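Local coordinates for protein endoglucanase (Ruminococcus champanellensis, PDB 6WQV) that probably cleaves internal beta-1,4 links in cellulose and related plant polysaccharides, as a broad-specificity family 5 glycoside hydrolase that binds cellotriose, at residues S17-E22 against D111-L116; H241-Y246 against E331-L336; Q265-L270 against K312-R317; V284-F289 against E305-I310. All coordinates share one frame; numbering follows the deposited sequence.

Contact 1: S17-E22 against D111-L116; sequences SQLLDE and DMYCIL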
# COMPACT_ATOMS: atom_id res chain seq x y z
N SER A 17 -3.14 17.01 1.80
CA SER A 17 -2.77 17.27 3.19
C SER A 17 -3.99 17.23 4.10
O SER A 17 -3.92 16.67 5.20
CB SER A 17 -2.08 18.63 3.30
OG SER A 17 -0.82 18.61 2.66
N GLN A 18 -5.10 17.83 3.66
CA GLN A 18 -6.31 17.82 4.48
C GLN A 18 -6.83 16.41 4.68
O GLN A 18 -7.27 16.05 5.79
CB GLN A 18 -7.38 18.70 3.84
CG GLN A 18 -7.11 20.20 3.98
CD GLN A 18 -8.01 21.06 3.11
OE1 GLN A 18 -8.49 20.64 2.06
NE2 GLN A 18 -8.25 22.29 3.56
N LEU A 19 -6.81 15.58 3.63
CA LEU A 19 -7.27 14.21 3.77
C LEU A 19 -6.37 13.43 4.71
O LEU A 19 -6.85 12.71 5.59
CB LEU A 19 -7.31 13.56 2.38
CG LEU A 19 -7.91 12.16 2.27
CD1 LEU A 19 -8.17 11.78 0.82
CD2 LEU A 19 -6.97 11.14 2.89
N LEU A 20 -5.05 13.59 4.57
CA LEU A 20 -4.12 12.89 5.46
C LEU A 20 -4.32 13.30 6.91
O LEU A 20 -4.08 12.49 7.82
CB LEU A 20 -2.68 13.12 5.01
CG LEU A 20 -2.31 12.43 3.69
CD1 LEU A 20 -1.01 13.01 3.14
CD2 LEU A 20 -2.21 10.92 3.84
N ASP A 21 -4.77 14.53 7.17
CA ASP A 21 -5.01 14.97 8.54
C ASP A 21 -6.27 14.37 9.13
O ASP A 21 -6.47 14.43 10.35
CB ASP A 21 -5.05 16.49 8.63
CG ASP A 21 -3.67 17.11 8.61
OD1 ASP A 21 -2.68 16.38 8.87
OD2 ASP A 21 -3.56 18.32 8.34
N GLU A 22 -7.13 13.77 8.31
CA GLU A 22 -8.28 13.03 8.81
C GLU A 22 -7.95 11.57 9.10
O GLU A 22 -8.66 10.93 9.88
CB GLU A 22 -9.43 13.10 7.81
CG GLU A 22 -9.80 14.52 7.49
CD GLU A 22 -11.25 14.66 7.10
OE1 GLU A 22 -11.85 13.64 6.71
OE2 GLU A 22 -11.78 15.79 7.18
N ASP A 111 -17.42 3.95 7.22
CA ASP A 111 -17.05 5.36 7.37
C ASP A 111 -15.54 5.48 7.58
O ASP A 111 -15.06 6.31 8.36
CB ASP A 111 -17.83 5.98 8.53
CG ASP A 111 -17.88 7.49 8.49
OD1 ASP A 111 -17.58 8.12 7.45
OD2 ASP A 111 -18.25 8.04 9.54
N MET A 112 -14.79 4.61 6.90
CA MET A 112 -13.34 4.59 6.95
C MET A 112 -12.77 5.06 5.62
O MET A 112 -13.45 5.05 4.59
CB MET A 112 -12.83 3.17 7.22
CG MET A 112 -13.26 2.62 8.56
SD MET A 112 -12.92 0.86 8.83
CE MET A 112 -11.30 0.89 9.57
N TYR A 113 -11.51 5.46 5.66
CA TYR A 113 -10.73 5.70 4.45
C TYR A 113 -10.24 4.37 3.89
O TYR A 113 -9.96 3.43 4.64
CB TYR A 113 -9.56 6.64 4.73
CG TYR A 113 -10.07 8.04 4.96
CD1 TYR A 113 -10.45 8.45 6.23
CD2 TYR A 113 -10.23 8.92 3.91
CE1 TYR A 113 -10.95 9.72 6.45
CE2 TYR A 113 -10.74 10.19 4.11
CZ TYR A 113 -11.09 10.58 5.38
OH TYR A 113 -11.58 11.85 5.58
N CYS A 114 -10.17 4.29 2.57
CA CYS A 114 -9.78 3.07 1.88
C CYS A 114 -8.82 3.42 0.76
O CYS A 114 -9.06 4.36 0.00
CB CYS A 114 -11.02 2.38 1.31
SG CYS A 114 -10.68 0.80 0.53
N ILE A 115 -7.73 2.66 0.68
CA ILE A 115 -6.74 2.79 -0.39
C ILE A 115 -6.80 1.50 -1.20
O ILE A 115 -6.63 0.41 -0.65
CB ILE A 115 -5.33 3.00 0.19
CG1 ILE A 115 -5.26 4.32 0.95
CG2 ILE A 115 -4.28 2.96 -0.93
CD1 ILE A 115 -4.15 4.34 1.96
N LEU A 116 -7.05 1.64 -2.50
CA LEU A 116 -7.13 0.53 -3.43
C LEU A 116 -5.99 0.67 -4.44
O LEU A 116 -5.83 1.74 -5.04
CB LEU A 116 -8.47 0.58 -4.16
CG LEU A 116 -8.70 -0.44 -5.27
CD1 LEU A 116 -8.70 -1.83 -4.66
CD2 LEU A 116 -9.98 -0.18 -6.01
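Leu19 and Glu22 of helix 16-22 receive the ring of Tyr113, the first residue of strand 113-117, at the N-terminal end of the strands of a TIM barrel. The helix stands just ahead of the first strand and lies across the end where the parallel strands begin, so one tyrosine ties it to the third strand. From CB, which points to the helix, the side chain leaves with CG beside its own backbone N (chi1 -71°). The first atom to touch is CD2, at 4.1 Å from Leu19 CD2. Farther out on the same rim, Tyr113 CE2 comes to 3.9 Å from Leu19 CG. The leucine and tyrosine chains run alongside one another, heading opposite ways, and the leucine branch meets the ring obliquely. At the tip the model places the phenol oxygen and Glu22 OE1 improbably close, so the nature of that meeting is doubtful. The better-defined polar partner is Arg12, whose NH1 forms a salt bridge with Glu22 OE2 and whose NH2 gives the phenol a weak hydrogen bond. Leu19 also rests on Ile158 of the neighbouring strand 157-160, extending the same apolar layer across this end of the barrel. The other rim of the tyrosine ring belongs to Glu22, whose chain crosses it at roughly a right angle and lays its first methylene against the ring: Tyr113 CE1 lies 3.9 Å from Glu22 CB, and Tyr113 CZ is equally near that carbon.

Contact 2: H241-Y246 against E331-L336; sequences HSYSPY and ENFGLL. With GLC (alpha-D-glucopyranose), chain E; BGC (beta-D-glucopyranose), chain B.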
# COMPACT_ATOMS: atom_id res chain seq x y z
N HIS A 241 7.15 2.64 1.75
CA HIS A 241 7.13 1.54 2.71
C HIS A 241 8.42 1.62 3.52
O HIS A 241 9.51 1.82 2.97
CB HIS A 241 7.04 0.18 2.02
CG HIS A 241 5.87 0.04 1.08
ND1 HIS A 241 5.61 -1.13 0.40
CD2 HIS A 241 4.93 0.93 0.69
CE1 HIS A 241 4.55 -0.95 -0.37
NE2 HIS A 241 4.12 0.29 -0.22
N SER A 242 8.31 1.48 4.85
CA SER A 242 9.49 1.66 5.70
C SER A 242 9.47 0.67 6.86
O SER A 242 9.06 0.99 7.98
CB SER A 242 9.63 3.12 6.17
OG SER A 242 10.89 3.36 6.75
N TYR A 243 9.94 -0.54 6.59
CA TYR A 243 10.08 -1.58 7.61
C TYR A 243 11.43 -1.38 8.27
O TYR A 243 12.43 -2.03 7.95
CB TYR A 243 9.98 -2.96 6.97
CG TYR A 243 8.64 -3.33 6.41
CD1 TYR A 243 8.24 -2.91 5.15
CD2 TYR A 243 7.79 -4.16 7.12
CE1 TYR A 243 7.01 -3.28 4.63
CE2 TYR A 243 6.57 -4.55 6.60
CZ TYR A 243 6.17 -4.09 5.36
OH TYR A 243 4.96 -4.48 4.86
N SER A 244 11.46 -0.45 9.23
CA SER A 244 12.70 0.08 9.75
C SER A 244 12.74 -0.05 11.27
O SER A 244 11.72 0.19 11.93
CB SER A 244 12.82 1.56 9.37
OG SER A 244 12.60 1.75 7.98
N PRO A 245 13.89 -0.41 11.85
CA PRO A 245 15.14 -0.77 11.15
C PRO A 245 15.06 -2.16 10.52
O PRO A 245 14.46 -3.06 11.09
CB PRO A 245 16.19 -0.73 12.26
CG PRO A 245 15.43 -1.04 13.51
CD PRO A 245 14.07 -0.40 13.31
N TYR A 246 15.71 -2.33 9.36
CA TYR A 246 15.50 -3.52 8.54
C TYR A 246 15.78 -4.81 9.30
O TYR A 246 14.97 -5.75 9.27
CB TYR A 246 16.36 -3.45 7.28
CG TYR A 246 16.40 -4.77 6.52
CD1 TYR A 246 15.31 -5.17 5.76
CD2 TYR A 246 17.50 -5.60 6.58
CE1 TYR A 246 15.32 -6.37 5.07
CE2 TYR A 246 17.52 -6.81 5.89
CZ TYR A 246 16.43 -7.19 5.14
OH TYR A 246 16.42 -8.38 4.45
N GLU A 331 7.06 -14.83 6.93
CA GLU A 331 7.01 -13.52 7.56
C GLU A 331 5.75 -13.43 8.41
O GLU A 331 4.64 -13.54 7.90
CB GLU A 331 7.00 -12.43 6.49
CG GLU A 331 8.28 -12.39 5.68
CD GLU A 331 8.29 -11.35 4.57
OE1 GLU A 331 7.33 -10.56 4.43
OE2 GLU A 331 9.29 -11.32 3.82
N ASN A 332 5.93 -13.23 9.71
CA ASN A 332 4.80 -13.19 10.63
C ASN A 332 4.49 -11.75 11.02
O ASN A 332 4.94 -11.25 12.05
CB ASN A 332 5.09 -14.06 11.84
CG ASN A 332 5.21 -15.52 11.49
OD1 ASN A 332 4.30 -16.09 10.89
ND2 ASN A 332 6.34 -16.12 11.83
N PHE A 333 3.67 -11.10 10.21
CA PHE A 333 3.25 -9.73 10.44
C PHE A 333 1.82 -9.62 10.96
O PHE A 333 1.24 -8.53 10.98
CB PHE A 333 3.40 -8.91 9.15
CG PHE A 333 4.82 -8.52 8.82
CD1 PHE A 333 5.51 -7.60 9.60
CD2 PHE A 333 5.45 -9.03 7.69
CE1 PHE A 333 6.80 -7.22 9.28
CE2 PHE A 333 6.74 -8.65 7.37
CZ PHE A 333 7.42 -7.75 8.17
N GLY A 334 1.24 -10.73 11.41
CA GLY A 334 -0.13 -10.70 11.89
C GLY A 334 -0.30 -9.81 13.11
O GLY A 334 0.58 -9.70 13.96
N LEU A 335 -1.48 -9.19 13.20
CA LEU A 335 -1.85 -8.38 14.35
C LEU A 335 -3.26 -8.78 14.76
O LEU A 335 -3.48 -9.12 15.93
CB LEU A 335 -1.75 -6.90 13.99
CG LEU A 335 -1.82 -5.88 15.13
CD1 LEU A 335 -0.64 -6.02 16.07
CD2 LEU A 335 -1.86 -4.48 14.56
N LEU A 336 -4.19 -8.78 13.81
CA LEU A 336 -5.53 -9.33 14.02
C LEU A 336 -5.52 -10.80 13.61
O LEU A 336 -5.19 -11.13 12.47
CB LEU A 336 -6.55 -8.60 13.16
CG LEU A 336 -7.99 -9.15 13.18
CD1 LEU A 336 -8.56 -9.07 14.59
CD2 LEU A 336 -8.85 -8.39 12.19
C1 GLC E . 6.27 -5.04 0.57
C2 GLC E . 5.06 -5.68 -0.08
C3 GLC E . 4.26 -6.66 0.68
C4 GLC E . 5.16 -7.62 1.42
C5 GLC E . 5.98 -6.79 2.38
C6 GLC E . 6.79 -7.60 3.38
O1 GLC E . 6.07 -3.85 1.21
O2 GLC E . 4.24 -4.60 -0.62
O3 GLC E . 3.44 -7.39 -0.30
O4 GLC E . 4.35 -8.59 2.09
O5 GLC E . 6.92 -5.95 1.60
O6 GLC E . 7.73 -8.36 2.76
C2 BGC B . 4.26 -10.80 2.92
C3 BGC B . 4.73 -12.20 2.69
C4 BGC B . 4.52 -12.64 1.26
C5 BGC B . 5.14 -11.68 0.28
C6 BGC B . 4.85 -11.94 -1.16
C1 BGC B . 4.89 -9.82 1.94
O2 BGC B . 4.56 -10.39 4.28
O3 BGC B . 4.01 -13.10 3.60
O4 BGC B . 5.19 -13.93 1.03
O5 BGC B . 4.63 -10.30 0.56
O6 BGC B . 5.66 -11.09 -1.98
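The substrate cleft at the C-terminal end of the barrel strands is where Tyr243, in the loop after strand 236-241, meets Phe333, in the loop after strand 318-322. Tyr243 CE2 lies over one face of the Phe333 ring, 3.7 Å from CZ. The rings are inclined at 58° with centroids 5.3 Å apart, a geometry that is neither a stack nor an edge-to-face pair. Tyr243 is the centre of an inverse gamma turn, and its ring reaches toward the glucose: the OH comes to 3.5 Å from GLC C5 and is hydrogen-bonded to Gln288 NE2. With an alanine here, Phe333 would probably lose the ring packed on its face and Gln288 the hydroxyl that helps fix its amide. Polar grips on the sugars come from both loops. His241 ND1 meets GLC O1 near the imidazole plane at 2.9 Å, in a somewhat bent bond whose proton could belong to either partner. From the other loop Glu331 extends its chain, and a single oxygen, OE1, accepts two bonds, from GLC O6 and from BGC O2, each 2.8 Å long. This bridges successive residues of the glycan, and the carboxylate oxygen is thereby fixed by two donors. BGC O2 also lies by the edge of Phe333, 3.8 Å from CD2. Asn163 and His119 hold the glucose as well, whereas Asn31, Trp321 and Asn323 hold the next sugar. Aromatic walls with polar groups spaced along the chain are typical of glycan-binding clefts in family 5 cellulases.

Contact 3: Q265-L270 against K312-R317; sequences QLQWTL and KSYNIR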
# COMPACT_ATOMS: atom_id res chain seq x y z
N GLN A 265 18.33 5.87 15.34
CA GLN A 265 18.38 5.48 13.93
C GLN A 265 16.99 5.53 13.32
O GLN A 265 16.84 5.89 12.14
CB GLN A 265 19.00 4.09 13.78
CG GLN A 265 19.20 3.67 12.32
CD GLN A 265 19.85 4.75 11.46
OE1 GLN A 265 20.86 5.34 11.83
NE2 GLN A 265 19.25 5.02 10.31
N LEU A 266 15.97 5.21 14.10
CA LEU A 266 14.59 5.32 13.64
C LEU A 266 14.20 6.77 13.42
O LEU A 266 13.53 7.10 12.43
CB LEU A 266 13.69 4.67 14.68
CG LEU A 266 12.22 4.50 14.33
CD1 LEU A 266 12.08 3.78 13.00
CD2 LEU A 266 11.54 3.73 15.45
N GLN A 267 14.62 7.66 14.32
CA GLN A 267 14.37 9.08 14.11
C GLN A 267 15.00 9.55 12.80
O GLN A 267 14.38 10.30 12.04
CB GLN A 267 14.91 9.89 15.29
CG GLN A 267 14.72 11.39 15.18
CD GLN A 267 15.82 12.08 14.39
OE1 GLN A 267 16.98 11.64 14.42
NE2 GLN A 267 15.48 13.16 13.71
N TRP A 268 16.23 9.11 12.52
CA TRP A 268 16.90 9.53 11.29
C TRP A 268 16.14 9.03 10.08
O TRP A 268 15.90 9.78 9.12
CB TRP A 268 18.33 8.99 11.27
CG TRP A 268 19.10 9.44 10.07
CD1 TRP A 268 19.87 10.57 9.97
CD2 TRP A 268 19.18 8.79 8.79
NE1 TRP A 268 20.42 10.65 8.71
CE2 TRP A 268 20.01 9.57 7.97
CE3 TRP A 268 18.62 7.62 8.26
CZ2 TRP A 268 20.31 9.23 6.65
CZ3 TRP A 268 18.92 7.27 6.95
CH2 TRP A 268 19.75 8.08 6.16
N THR A 269 15.74 7.76 10.09
CA THR A 269 15.04 7.18 8.95
C THR A 269 13.73 7.91 8.67
O THR A 269 13.44 8.25 7.52
CB THR A 269 14.80 5.69 9.22
OG1 THR A 269 16.07 5.02 9.28
CG2 THR A 269 13.93 5.07 8.14
N LEU A 270 12.94 8.17 9.71
CA LEU A 270 11.65 8.82 9.50
C LEU A 270 11.84 10.29 9.12
O LEU A 270 11.10 10.82 8.28
CB LEU A 270 10.76 8.65 10.73
CG LEU A 270 10.41 7.19 11.00
CD1 LEU A 270 9.65 7.02 12.31
CD2 LEU A 270 9.59 6.58 9.86
N LYS A 312 4.27 10.59 13.82
CA LYS A 312 3.30 11.66 14.07
C LYS A 312 4.00 13.01 14.26
O LYS A 312 3.46 14.05 13.86
CB LYS A 312 2.42 11.33 15.28
CG LYS A 312 1.31 12.31 15.54
CD LYS A 312 0.45 11.89 16.72
CE LYS A 312 -0.61 12.92 17.02
NZ LYS A 312 -1.32 12.63 18.29
N SER A 313 5.20 13.01 14.85
CA SER A 313 5.92 14.26 15.07
C SER A 313 6.36 14.90 13.75
O SER A 313 6.63 16.10 13.72
CB SER A 313 7.11 14.06 16.01
OG SER A 313 8.25 13.52 15.34
N TYR A 314 6.44 14.11 12.68
CA TYR A 314 6.71 14.62 11.34
C TYR A 314 5.45 14.68 10.49
O TYR A 314 5.53 14.88 9.27
CB TYR A 314 7.79 13.77 10.63
CG TYR A 314 9.16 13.91 11.25
CD1 TYR A 314 9.80 15.14 11.29
CD2 TYR A 314 9.80 12.81 11.82
CE1 TYR A 314 11.05 15.27 11.89
CE2 TYR A 314 11.05 12.94 12.42
CZ TYR A 314 11.67 14.17 12.44
OH TYR A 314 12.91 14.33 13.01
N ASN A 315 4.28 14.51 11.10
CA ASN A 315 2.99 14.53 10.40
C ASN A 315 2.92 13.49 9.28
O ASN A 315 2.41 13.77 8.19
CB ASN A 315 2.64 15.94 9.90
CG ASN A 315 1.14 16.12 9.66
OD1 ASN A 315 0.31 15.48 10.30
ND2 ASN A 315 0.79 17.01 8.73
N ILE A 316 3.40 12.28 9.56
CA ILE A 316 3.38 11.18 8.59
C ILE A 316 2.47 10.08 9.13
O ILE A 316 2.76 9.48 10.17
CB ILE A 316 4.78 10.62 8.33
CG1 ILE A 316 5.70 11.70 7.77
CG2 ILE A 316 4.69 9.45 7.35
CD1 ILE A 316 7.14 11.28 7.67
N ARG A 317 1.39 9.81 8.40
CA ARG A 317 0.49 8.71 8.77
C ARG A 317 1.13 7.38 8.41
O ARG A 317 1.91 7.27 7.46
CB ARG A 317 -0.82 8.82 7.99
CG ARG A 317 -1.62 10.09 8.18
CD ARG A 317 -2.14 10.21 9.58
NE ARG A 317 -1.17 10.89 10.42
CZ ARG A 317 -0.99 12.21 10.45
NH1 ARG A 317 -1.73 13.00 9.69
NH2 ARG A 317 -0.06 12.72 11.24
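Gln267 and Tyr314 supply the one hydrogen bond between 265-270 and 312-317. The amide nitrogen NE2 gives its proton to Tyr314 OH over 2.9 Å, with an N-H...O angle of 157°. The phenol oxygen lies almost in the amide plane, and NE2 reaches the tyrosine at its ring edge, while the amide and ring planes are inclined at 44°. The bend in the glutamine chain, with chi2 at -85°, carries NE2 across to the tyrosine, although CB itself does not point there. If a leucine took the place of Gln267, the phenol oxygen would probably lose this donor and the tyrosine ring would be freer to shift.

The remaining contacts are van der Waals ones, made to the backbone and CB of Leu270. Tyr314 CD2 lies 4.2 Å from the backbone C of Leu270 and 4.4 Å from its CB, and Ile316 CD1 is 4.0 Å from Leu270 O. Leu270 and Ile316 both also rest on Ile286 of strand 284-289, so this layer lies between the outer helices and the barrel wall.

The turn owes its shape to a Schellman motif that ends helix 297-313. Tyr314 is the first residue to leave the helical path, and Asn315, with positive phi, is the C-prime residue; its N bonds to Lys312 O at 2.9 Å, and Ile316 N reaches Ala311 O.

Within the turn, Arg317 NH2 donates to Asn315 OD1 at 2.9 Å; OD1 lies close to the guanidinium plane, while NH2 stands tilted out of the amide carbonyl plane. NH1 adds a weak second bond to the same oxygen.

Contact 4: V284-F289 against E305-I310; sequences VIIGQF and ENYLRI. Unlike the reference sequence in segment 284-289: Gln288 (reference Glu). With GLC (alpha-D-glucopyranose), chain E.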
# COMPACT_ATOMS: atom_id res chain seq x y z
N VAL A 284 3.21 12.80 1.91
CA VAL A 284 3.77 11.45 1.96
C VAL A 284 3.09 10.66 3.07
O VAL A 284 2.73 11.20 4.12
CB VAL A 284 5.31 11.47 2.12
CG1 VAL A 284 5.71 12.17 3.42
CG2 VAL A 284 5.88 10.06 2.05
N ILE A 285 2.91 9.36 2.82
CA ILE A 285 2.32 8.43 3.76
C ILE A 285 3.21 7.19 3.80
O ILE A 285 3.82 6.82 2.80
CB ILE A 285 0.87 8.06 3.36
CG1 ILE A 285 0.18 7.27 4.47
CG2 ILE A 285 0.86 7.28 2.04
CD1 ILE A 285 -1.32 7.19 4.31
N ILE A 286 3.30 6.57 4.97
CA ILE A 286 3.96 5.27 5.10
C ILE A 286 2.87 4.22 4.92
O ILE A 286 2.15 3.86 5.86
CB ILE A 286 4.74 5.13 6.42
CG1 ILE A 286 5.93 6.10 6.40
CG2 ILE A 286 5.21 3.69 6.61
CD1 ILE A 286 6.57 6.33 7.75
N GLY A 287 2.73 3.74 3.68
CA GLY A 287 1.63 2.86 3.34
C GLY A 287 1.81 1.43 3.79
O GLY A 287 0.82 0.68 3.82
N GLN A 288 3.04 1.05 4.15
CA GLN A 288 3.29 -0.20 4.85
C GLN A 288 4.45 -0.02 5.82
O GLN A 288 5.50 0.51 5.44
CB GLN A 288 3.68 -1.32 3.88
CG GLN A 288 2.64 -1.71 2.86
CD GLN A 288 3.06 -2.90 2.00
OE1 GLN A 288 2.59 -3.08 0.89
NE2 GLN A 288 3.95 -3.74 2.54
N PHE A 289 4.26 -0.51 7.05
CA PHE A 289 5.35 -0.72 8.01
C PHE A 289 4.91 -1.90 8.87
O PHE A 289 3.74 -2.31 8.87
CB PHE A 289 5.64 0.54 8.85
CG PHE A 289 4.70 0.72 10.00
CD1 PHE A 289 3.38 1.03 9.77
CD2 PHE A 289 5.12 0.55 11.31
CE1 PHE A 289 2.50 1.16 10.80
CE2 PHE A 289 4.23 0.68 12.36
CZ PHE A 289 2.92 0.99 12.10
N GLU A 305 5.84 1.95 19.91
CA GLU A 305 5.53 3.23 20.53
C GLU A 305 6.34 4.35 19.88
O GLU A 305 5.81 5.42 19.55
CB GLU A 305 5.85 3.21 22.02
CG GLU A 305 5.10 2.21 22.87
CD GLU A 305 5.52 2.26 24.33
OE1 GLU A 305 6.73 2.44 24.60
OE2 GLU A 305 4.64 2.13 25.20
N ASN A 306 7.63 4.11 19.67
CA ASN A 306 8.50 5.16 19.15
C ASN A 306 8.27 5.39 17.66
O ASN A 306 8.32 6.54 17.20
CB ASN A 306 9.95 4.82 19.45
CG ASN A 306 10.32 5.14 20.86
OD1 ASN A 306 10.55 6.30 21.20
ND2 ASN A 306 10.36 4.12 21.72
N TYR A 307 8.01 4.33 16.89
CA TYR A 307 7.72 4.51 15.47
C TYR A 307 6.55 5.46 15.26
O TYR A 307 6.66 6.46 14.54
CB TYR A 307 7.46 3.14 14.81
CG TYR A 307 7.56 3.13 13.29
CD1 TYR A 307 6.65 3.84 12.53
CD2 TYR A 307 8.55 2.41 12.64
CE1 TYR A 307 6.72 3.84 11.16
CE2 TYR A 307 8.63 2.41 11.26
CZ TYR A 307 7.72 3.13 10.53
OH TYR A 307 7.77 3.13 9.16
N LEU A 308 5.42 5.20 15.93
CA LEU A 308 4.24 6.04 15.74
C LEU A 308 4.45 7.43 16.31
O LEU A 308 3.98 8.42 15.73
CB LEU A 308 3.01 5.37 16.35
CG LEU A 308 2.28 4.34 15.49
CD1 LEU A 308 1.66 4.98 14.24
CD2 LEU A 308 3.18 3.20 15.07
N ARG A 309 5.13 7.54 17.46
CA ARG A 309 5.39 8.85 18.05
C ARG A 309 6.22 9.70 17.11
O ARG A 309 5.90 10.87 16.85
CB ARG A 309 6.09 8.71 19.41
CG ARG A 309 6.42 10.04 20.11
CD ARG A 309 7.27 9.89 21.39
NE ARG A 309 8.52 9.19 21.12
CZ ARG A 309 9.58 9.77 20.58
NH1 ARG A 309 9.56 11.05 20.26
NH2 ARG A 309 10.68 9.05 20.36
N ILE A 310 7.31 9.13 16.58
CA ILE A 310 8.18 9.90 15.69
C ILE A 310 7.46 10.22 14.38
O ILE A 310 7.52 11.36 13.89
CB ILE A 310 9.50 9.14 15.46
CG1 ILE A 310 10.28 9.00 16.77
CG2 ILE A 310 10.35 9.88 14.44
CD1 ILE A 310 11.42 7.99 16.70
C1 GLC E . 6.27 -5.04 0.57
C2 GLC E . 5.06 -5.68 -0.08
C3 GLC E . 4.26 -6.66 0.68
C4 GLC E . 5.16 -7.62 1.42
C5 GLC E . 5.98 -6.79 2.38
C6 GLC E . 6.79 -7.60 3.38
O1 GLC E . 6.07 -3.85 1.21
O2 GLC E . 4.24 -4.60 -0.62
O3 GLC E . 3.44 -7.39 -0.30
O4 GLC E . 4.35 -8.59 2.09
O5 GLC E . 6.92 -5.95 1.60
O6 GLC E . 7.73 -8.36 2.76
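Phe289 takes the crowded position of its first torsion, CG lying between the backbone N and the carbonyl carbon (chi1 81°), and from there its ring lies against Tyr307 in an offset stack. This is the strand-to-helix packing of a beta-alpha-beta unit of the TIM barrel; the axes of segments 284-289 and 305-310 run nearly antiparallel, approaching to 12.3 Å at 154°. Phe289 CD2 sits over the centre of the Tyr307 ring, 3.6 Å above its plane. The ring planes differ by only 24°, with centroids 4.5 Å apart, and the two side chains run past one another in opposite directions. CD2 of Leu308 comes obliquely to the phenylalanine ring, 3.7 Å from Phe289 CZ, while the two side chains as wholes run roughly perpendicular. Gln288, a glutamate in the reference sequence, points away from the helix, and its OE1 accepts a hydrogen bond from GLC O2 at 2.7 Å. The buried phenol hydroxyl is satisfied by a hydrogen bond with Ser242 O; packed round it are Phe289 CB and two branches of Ile286, CG2 and CD1, each 3.7 Å from Tyr307 OH.

Contacts 3 and 4 are close neighbours, their centres 6 Å apart: both use helix 297-313, and Arg317 O bonds to Ile286 N at 2.9 Å. Contact 4 passes directly to the glycan site of contact 2, where Tyr243 OH and Gln288 NE2 are 2.6 Å apart and both contacts touch the bound glucose. Gln288 replaces the reference glutamate at the end of the seventh strand, where family 5 enzymes carry their nucleophile, and a glutamine would probably not serve as one. Contact 1 lies at the opposite end of the barrel, about 22 Å from contact 2 between centres, and reaches contact 3 through Leu20 O and Arg317 NH1, 3.0 Å apart.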